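PDB 3IM9: malonyl CoA-acyl carrier protein transacylase from Staphylococcus aureus, which catalyses the transfer of the malonyl group from malonyl-CoA to holo-acyl carrier protein, a step of fatty acid biosynthesis. Local coordinates for residues S302-T305 with L306-K310; V261-I264 with N265-W269. All blocks are in the same frame, centred on the assembly; numbering follows the deposited sequence.

Interaction 1 of 2, residues S302-T305 with L306-K310; sequences SIQT and LEDVK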
ATOM      1  N   SER A 302      -1.218  15.007   6.344  1.00 13.70           N
ATOM      2  CA  SER A 302      -1.875  13.724   6.628  1.00 13.87           C
ATOM      3  C   SER A 302      -3.358  13.988   6.912  1.00 14.16           C
ATOM      4  O   SER A 302      -3.655  14.872   7.768  1.00 15.98           O
ATOM      5  CB  SER A 302      -1.214  13.025   7.852  1.00 15.66           C
ATOM      6  OG  SER A 302      -2.099  12.032   8.374  1.00 15.90           O
ATOM      7  N   ILE A 303      -4.248  13.241   6.247  1.00 12.65           N
ATOM      8  CA  ILE A 303      -5.711  13.257   6.467  1.00 11.47           C
ATOM      9  C   ILE A 303      -6.118  11.926   7.057  1.00 11.96           C
ATOM     10  O   ILE A 303      -6.059  10.904   6.338  1.00 12.75           O
ATOM     11  CB  ILE A 303      -6.522  13.559   5.159  1.00 13.42           C
ATOM     12  CG1 ILE A 303      -5.977  14.810   4.483  1.00 18.66           C
ATOM     13  CG2 ILE A 303      -8.035  13.610   5.416  1.00 13.44           C
ATOM     14  CD1 ILE A 303      -6.188  16.029   5.209  1.00 20.27           C
ATOM     15  N   GLN A 304      -6.455  11.940   8.346  1.00 12.68           N
ATOM     16  CA  GLN A 304      -6.769  10.687   9.095  1.00 12.03           C
ATOM     17  C   GLN A 304      -8.208  10.704   9.625  1.00 13.59           C
ATOM     18  O   GLN A 304      -8.854   9.659   9.696  1.00 15.64           O
ATOM     19  CB  GLN A 304      -5.806  10.497  10.273  1.00 15.39           C
ATOM     20  CG  GLN A 304      -4.361  10.325   9.872  1.00 14.96           C
ATOM     21  CD  GLN A 304      -3.463  10.206  11.056  1.00 17.73           C
ATOM     22  OE1 GLN A 304      -2.383  10.820  11.106  1.00 27.40           O
ATOM     23  NE2 GLN A 304      -3.822   9.365  11.951  1.00 18.06           N
ATOM     24  N   THR A 305      -8.688  11.914   9.974  1.00 12.13           N
ATOM     25  CA  THR A 305      -9.971  11.985  10.698  1.00 13.88           C
ATOM     26  C   THR A 305     -10.955  12.882  10.014  1.00 14.33           C
ATOM     27  O   THR A 305     -10.576  13.665   9.138  1.00 13.75           O
ATOM     28  CB  THR A 305      -9.662  12.642  12.084  1.00 13.56           C
ATOM     29  OG1 THR A 305      -9.227  13.991  11.944  1.00 13.31           O
ATOM     30  CG2 THR A 305      -8.565  11.826  12.911  1.00 15.68           C
ATOM     31  N   LEU A 306     -12.189  12.833  10.527  1.00 12.73           N
ATOM     32  CA  LEU A 306     -13.235  13.789  10.069  1.00 14.48           C
ATOM     33  C   LEU A 306     -12.790  15.217  10.358  1.00 14.51           C
ATOM     34  O   LEU A 306     -13.010  16.112   9.530  1.00 13.99           O
ATOM     35  CB  LEU A 306     -14.534  13.450  10.797  1.00 16.17           C
ATOM     36  CG  LEU A 306     -15.681  14.366  10.317  1.00 18.84           C
ATOM     37  CD1 LEU A 306     -15.950  14.296   8.795  1.00 19.41           C
ATOM     38  CD2 LEU A 306     -16.857  13.940  11.152  1.00 19.69           C
ATOM     39  N   GLU A 307     -12.118  15.463  11.505  1.00 14.44           N
ATOM     40  CA  GLU A 307     -11.622  16.811  11.777  1.00 14.72           C
ATOM     41  C   GLU A 307     -10.569  17.264  10.757  1.00 13.60           C
ATOM     42  O   GLU A 307     -10.545  18.447  10.349  1.00 15.42           O
ATOM     43  CB  GLU A 307     -11.049  16.981  13.209  1.00 15.92           C
ATOM     44  CG  GLU A 307     -12.148  16.820  14.265  1.00 19.58           C
ATOM     45  CD  GLU A 307     -13.212  17.884  14.131  1.00 22.37           C
ATOM     46  OE1 GLU A 307     -12.854  19.069  14.281  1.00 24.10           O
ATOM     47  OE2 GLU A 307     -14.372  17.509  13.920  1.00 27.77           O
ATOM     48  N   ASP A 308      -9.710  16.351  10.289  1.00 13.47           N
ATOM     49  CA  ASP A 308      -8.764  16.716   9.253  1.00 13.73           C
ATOM     50  C   ASP A 308      -9.486  17.041   7.940  1.00 13.67           C
ATOM     51  O   ASP A 308      -9.038  17.943   7.253  1.00 14.40           O
ATOM     52  CB  ASP A 308      -7.831  15.531   8.917  1.00 14.71           C
ATOM     53  CG  ASP A 308      -6.875  15.193  10.085  1.00 16.21           C
ATOM     54  OD1 ASP A 308      -6.599  16.075  10.911  1.00 18.41           O
ATOM     55  OD2 ASP A 308      -6.412  14.046  10.201  1.00 15.09           O
ATOM     56  N   VAL A 309     -10.503  16.249   7.607  1.00 14.60           N
ATOM     57  CA  VAL A 309     -11.354  16.522   6.411  1.00 15.31           C
ATOM     58  C   VAL A 309     -11.977  17.938   6.540  1.00 15.75           C
ATOM     59  O   VAL A 309     -11.936  18.699   5.594  1.00 16.74           O
ATOM     60  CB  VAL A 309     -12.452  15.507   6.275  1.00 15.24           C
ATOM     61  CG1 VAL A 309     -13.502  15.865   5.128  1.00 15.78           C
ATOM     62  CG2 VAL A 309     -11.826  14.096   5.952  1.00 14.33           C
ATOM     63  N   LYS A 310     -12.549  18.251   7.699  1.00 15.36           N
ATOM     64  CA  LYS A 310     -13.165  19.574   7.886  1.00 18.98           C
ATOM     65  C   LYS A 310     -12.114  20.645   7.762  1.00 19.28           C
ATOM     66  O   LYS A 310     -12.375  21.711   7.140  1.00 22.08           O
ATOM     67  CB  LYS A 310     -13.835  19.616   9.245  1.00 18.03           C
ATOM     68  CG  LYS A 310     -15.093  18.815   9.349  1.00 20.69           C
ATOM     69  CD  LYS A 310     -15.564  18.851  10.851  1.00 28.87           C
ATOM     70  CE  LYS A 310     -16.826  18.098  11.126  1.00 36.76           C
ATOM     71  NZ  LYS A 310     -17.145  18.124  12.640  1.00 43.47           N
TER
HETATM   72  O   HOH W   1      -3.616  13.770  10.892  1.00 33.09           O
HETATM   73  O   HOH W   2      -7.414  14.858  13.699  1.00 29.96           O

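Interaction 2 of 2, residues V261-I264 with N265-W269; sequences VQFI and NSTEW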
ATOM      1  N   VAL A 261       7.769  -3.735  -3.874  1.00 10.18           N
ATOM      2  CA  VAL A 261       7.138  -2.400  -3.868  1.00  9.39           C
ATOM      3  C   VAL A 261       8.196  -1.369  -3.934  1.00  9.28           C
ATOM      4  O   VAL A 261       8.987  -1.219  -2.991  1.00 10.43           O
ATOM      5  CB  VAL A 261       6.264  -2.256  -2.592  1.00  9.07           C
ATOM      6  CG1 VAL A 261       5.687  -0.830  -2.524  1.00 10.80           C
ATOM      7  CG2 VAL A 261       5.084  -3.263  -2.625  1.00 11.05           C
ATOM      8  N   GLN A 262       8.256  -0.679  -5.072  1.00  9.79           N
ATOM      9  CA  GLN A 262       9.300   0.336  -5.287  1.00 10.45           C
ATOM     10  C   GLN A 262       8.939   1.666  -4.699  1.00 11.89           C
ATOM     11  O   GLN A 262       8.746   2.654  -5.432  1.00 11.42           O
ATOM     12  CB  GLN A 262       9.609   0.430  -6.805  1.00 12.88           C
ATOM     13  CG  GLN A 262      10.029  -0.927  -7.395  1.00 13.15           C
ATOM     14  CD  GLN A 262      11.447  -1.307  -7.015  1.00 11.09           C
ATOM     15  OE1 GLN A 262      12.192  -0.587  -6.357  1.00 13.43           O
ATOM     16  NE2 GLN A 262      11.806  -2.555  -7.370  1.00 15.60           N
ATOM     17  N   PHE A 263       8.769   1.758  -3.375  1.00 10.25           N
ATOM     18  CA  PHE A 263       8.295   3.034  -2.823  1.00  9.67           C
ATOM     19  C   PHE A 263       9.295   4.157  -2.910  1.00 11.11           C
ATOM     20  O   PHE A 263       8.868   5.286  -3.219  1.00 11.92           O
ATOM     21  CB  PHE A 263       7.796   2.821  -1.367  1.00  9.53           C
ATOM     22  CG  PHE A 263       7.024   4.035  -0.850  1.00  8.96           C
ATOM     23  CD1 PHE A 263       7.675   4.936  -0.031  1.00 10.20           C
ATOM     24  CD2 PHE A 263       5.726   4.228  -1.255  1.00  9.61           C
ATOM     25  CE1 PHE A 263       7.003   6.113   0.409  1.00 10.69           C
ATOM     26  CE2 PHE A 263       4.969   5.360  -0.789  1.00 11.12           C
ATOM     27  CZ  PHE A 263       5.629   6.312   0.052  1.00 10.57           C
ATOM     28  N   ILE A 264      10.574   3.867  -2.669  1.00 11.62           N
ATOM     29  CA  ILE A 264      11.589   4.948  -2.795  1.00 12.55           C
ATOM     30  C   ILE A 264      11.584   5.458  -4.254  1.00 11.70           C
ATOM     31  O   ILE A 264      11.485   6.688  -4.446  1.00 12.38           O
ATOM     32  CB  ILE A 264      12.986   4.447  -2.402  1.00 12.96           C
ATOM     33  CG1 ILE A 264      12.979   4.144  -0.887  1.00 13.68           C
ATOM     34  CG2 ILE A 264      14.066   5.520  -2.663  1.00 15.90           C
ATOM     35  CD1 ILE A 264      14.309   3.459  -0.493  1.00 12.95           C
ATOM     36  N   ASN A 265      11.654   4.561  -5.260  1.00 11.79           N
ATOM     37  CA  ASN A 265      11.824   5.077  -6.629  1.00 13.44           C
ATOM     38  C   ASN A 265      10.568   5.790  -7.070  1.00 14.20           C
ATOM     39  O   ASN A 265      10.642   6.724  -7.885  1.00 13.85           O
ATOM     40  CB  ASN A 265      12.149   3.940  -7.559  1.00 12.13           C
ATOM     41  CG  ASN A 265      13.558   3.411  -7.409  1.00 16.74           C
ATOM     42  OD1 ASN A 265      13.825   2.296  -7.880  1.00 20.19           O
ATOM     43  ND2 ASN A 265      14.406   4.121  -6.747  1.00 16.06           N
ATOM     44  N   SER A 266       9.399   5.323  -6.604  1.00 13.03           N
ATOM     45  CA  SER A 266       8.125   5.995  -6.956  1.00 12.29           C
ATOM     46  C   SER A 266       8.085   7.391  -6.325  1.00 12.76           C
ATOM     47  O   SER A 266       7.591   8.354  -7.021  1.00 11.76           O
ATOM     48  CB  SER A 266       6.966   5.205  -6.404  1.00 11.16           C
ATOM     49  OG  SER A 266       6.861   3.925  -6.997  1.00 11.20           O
ATOM     50  N   THR A 267       8.496   7.558  -5.057  1.00 11.74           N
ATOM     51  CA  THR A 267       8.561   8.847  -4.437  1.00 11.73           C
ATOM     52  C   THR A 267       9.510   9.767  -5.233  1.00 13.88           C
ATOM     53  O   THR A 267       9.147  10.962  -5.524  1.00 14.23           O
ATOM     54  CB  THR A 267       9.026   8.755  -2.974  1.00 12.33           C
ATOM     55  OG1 THR A 267       8.049   7.966  -2.259  1.00 11.09           O
ATOM     56  CG2 THR A 267       9.036  10.140  -2.303  1.00 14.23           C
ATOM     57  N   GLU A 268      10.661   9.224  -5.587  1.00 13.21           N
ATOM     58  CA  GLU A 268      11.694  10.027  -6.317  1.00 14.14           C
ATOM     59  C   GLU A 268      11.161  10.434  -7.692  1.00 13.74           C
ATOM     60  O   GLU A 268      11.360  11.608  -8.119  1.00 14.69           O
ATOM     61  CB  GLU A 268      12.969   9.251  -6.406  1.00 13.14           C
ATOM     62  CG  GLU A 268      13.597   9.192  -4.983  1.00 17.70           C
ATOM     63  CD  GLU A 268      14.941   8.495  -4.938  1.00 22.82           C
ATOM     64  OE1 GLU A 268      15.158   7.645  -5.825  1.00 26.43           O
ATOM     65  OE2 GLU A 268      15.656   8.785  -3.917  1.00 26.78           O
ATOM     66  N   TRP A 269      10.412   9.573  -8.361  1.00 13.48           N
ATOM     67  CA  TRP A 269       9.907   9.864  -9.711  1.00 11.90           C
ATOM     68  C   TRP A 269       8.929  10.996  -9.586  1.00 13.74           C
ATOM     69  O   TRP A 269       8.919  11.920 -10.413  1.00 14.01           O
ATOM     70  CB  TRP A 269       9.259   8.639 -10.283  1.00 12.38           C
ATOM     71  CG  TRP A 269       8.826   8.827 -11.721  1.00 13.49           C
ATOM     72  CD1 TRP A 269       9.573   8.509 -12.860  1.00 15.40           C
ATOM     73  CD2 TRP A 269       7.544   9.270 -12.196  1.00 14.35           C
ATOM     74  NE1 TRP A 269       8.818   8.733 -14.001  1.00 15.88           N
ATOM     75  CE2 TRP A 269       7.579   9.222 -13.633  1.00 12.96           C
ATOM     76  CE3 TRP A 269       6.370   9.769 -11.542  1.00 14.37           C
ATOM     77  CZ2 TRP A 269       6.466   9.612 -14.416  1.00 15.35           C
ATOM     78  CZ3 TRP A 269       5.267  10.127 -12.310  1.00 13.68           C
ATOM     79  CH2 TRP A 269       5.336  10.052 -13.738  1.00 15.97           C
TER
HETATM   80  O   HOH W   3      12.373   1.757  -4.804  1.00 13.66           O

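Interaction 1 of 2, residues S302-T305 with L306-K310
Thr305 and Asp308 form a capping box at the start of helix 306-312. Thr305 is the N-cap: its OG1 accepts from Asp308 N at 2.9 Å, and in return Asp308 OD2 accepts from Thr305 N at 3.1 Å. With chi1 of 65°, the Thr305 hydroxyl sits between its own backbone N and carbonyl carbon and can lean over the first turn, where the helix has backbone N-H groups to satisfy. Asp308 CG lies beside its own backbone N (chi1 -68°), which carries the carboxylate back over the chain before the helix. There OD2 takes a second backbone donor, Gln304 N at 2.8 Å, through its anti lone pair, whereas Thr305 N meets the same oxygen from above the carboxylate plane. Two backbone N-H groups on OD2, with a water on OD1, restrain the carboxylate's rotation, and the N-H groups gathered round it would be expected to stabilise its negative charge. That water bridges the box, 2.7 Å from Thr305 OG1 and donating to Asp308 OD1.

Next to the box, the contact is apolar. Ile303 CG2 comes within 3.9 Å of Val309 CG2, the two side chains crossing at about a right angle, and Ile303 slides past the CB of Asp308. The first full helical turn closes with Val309 N to Thr305 O, 3.0 Å.

The turn joins strand 299-303, at the edge of the parallel sheet, to the C-terminal helix. Ile303 bonds through its backbone to Glu280 and Gly282, Leu306 N donates to Asp29 OD1, and Val309 packs on Leu81 and Ala84 of helix 67-84.

Interaction 2 of 2, residues V261-I264 with N265-W269
Ser266 holds Gln262 O with two bonds, from its OG at 2.8 Å and from its backbone N at 3.0 Å, the two donors coming from opposite faces of the carbonyl plane. One residue on, Thr267 does the same to Phe263 O, its N at 2.9 Å and its OG1 at 3.0 Å. Both hydroxyls stand beside their own backbone N (chi1 -65° for Ser266, -62° for Thr267), the rotamer that turns a helical serine or threonine back onto the carbonyl four residues earlier. Glu268 N to Ile264 O continues the i to i-4 helical bonding.

At the N-cap, Gln262 is the centre of an inverse gamma turn. Its side chain bends at chi2 and lies beside that of Asn265, the two amide planes only 6° apart. A water bridges the helix start, donating to Gln262 OE1 and accepting from Asn265 N.

Farther out, Thr267 OG1 lies 3.4 Å above one face of the Phe263 ring, toward its rim, while the Ile264 and Glu268 side chains lie side by side, pointing the same way, with Ile264 CG2 3.8 Å from Glu268 OE2.

The segment turns from strand 261-262 into helix 263-272. Val261 and Ile264 bond by their backbones to strand 162-169, and Val261 touches His207, an active-site residue by similarity. Phe263 and Thr267 both touch Met94 of strand 92-95 and Ile291 of helix 286-294.

Both contacts start a helix that follows a strand, interaction 2 first along the chain and interaction 1 near the C-terminus. Their centres are 25 Å apart and their nearest atoms about 12 Å. Strands 92-95 and 299-303 are the outermost of one four-stranded parallel sheet: Phe263, Ser266 and Thr267 touch Met94 of the former, and residues 302-305 take in the end of the latter and the turn after it. Interaction 2 begins on strand 261-262, an outermost strand of the five-stranded mixed sheet, and starts a helix near the probable catalytic residues, its Phe263 side chain about 9 Å from that of Ser97; interaction 1 starts the last helix at the parallel sheet's other edge.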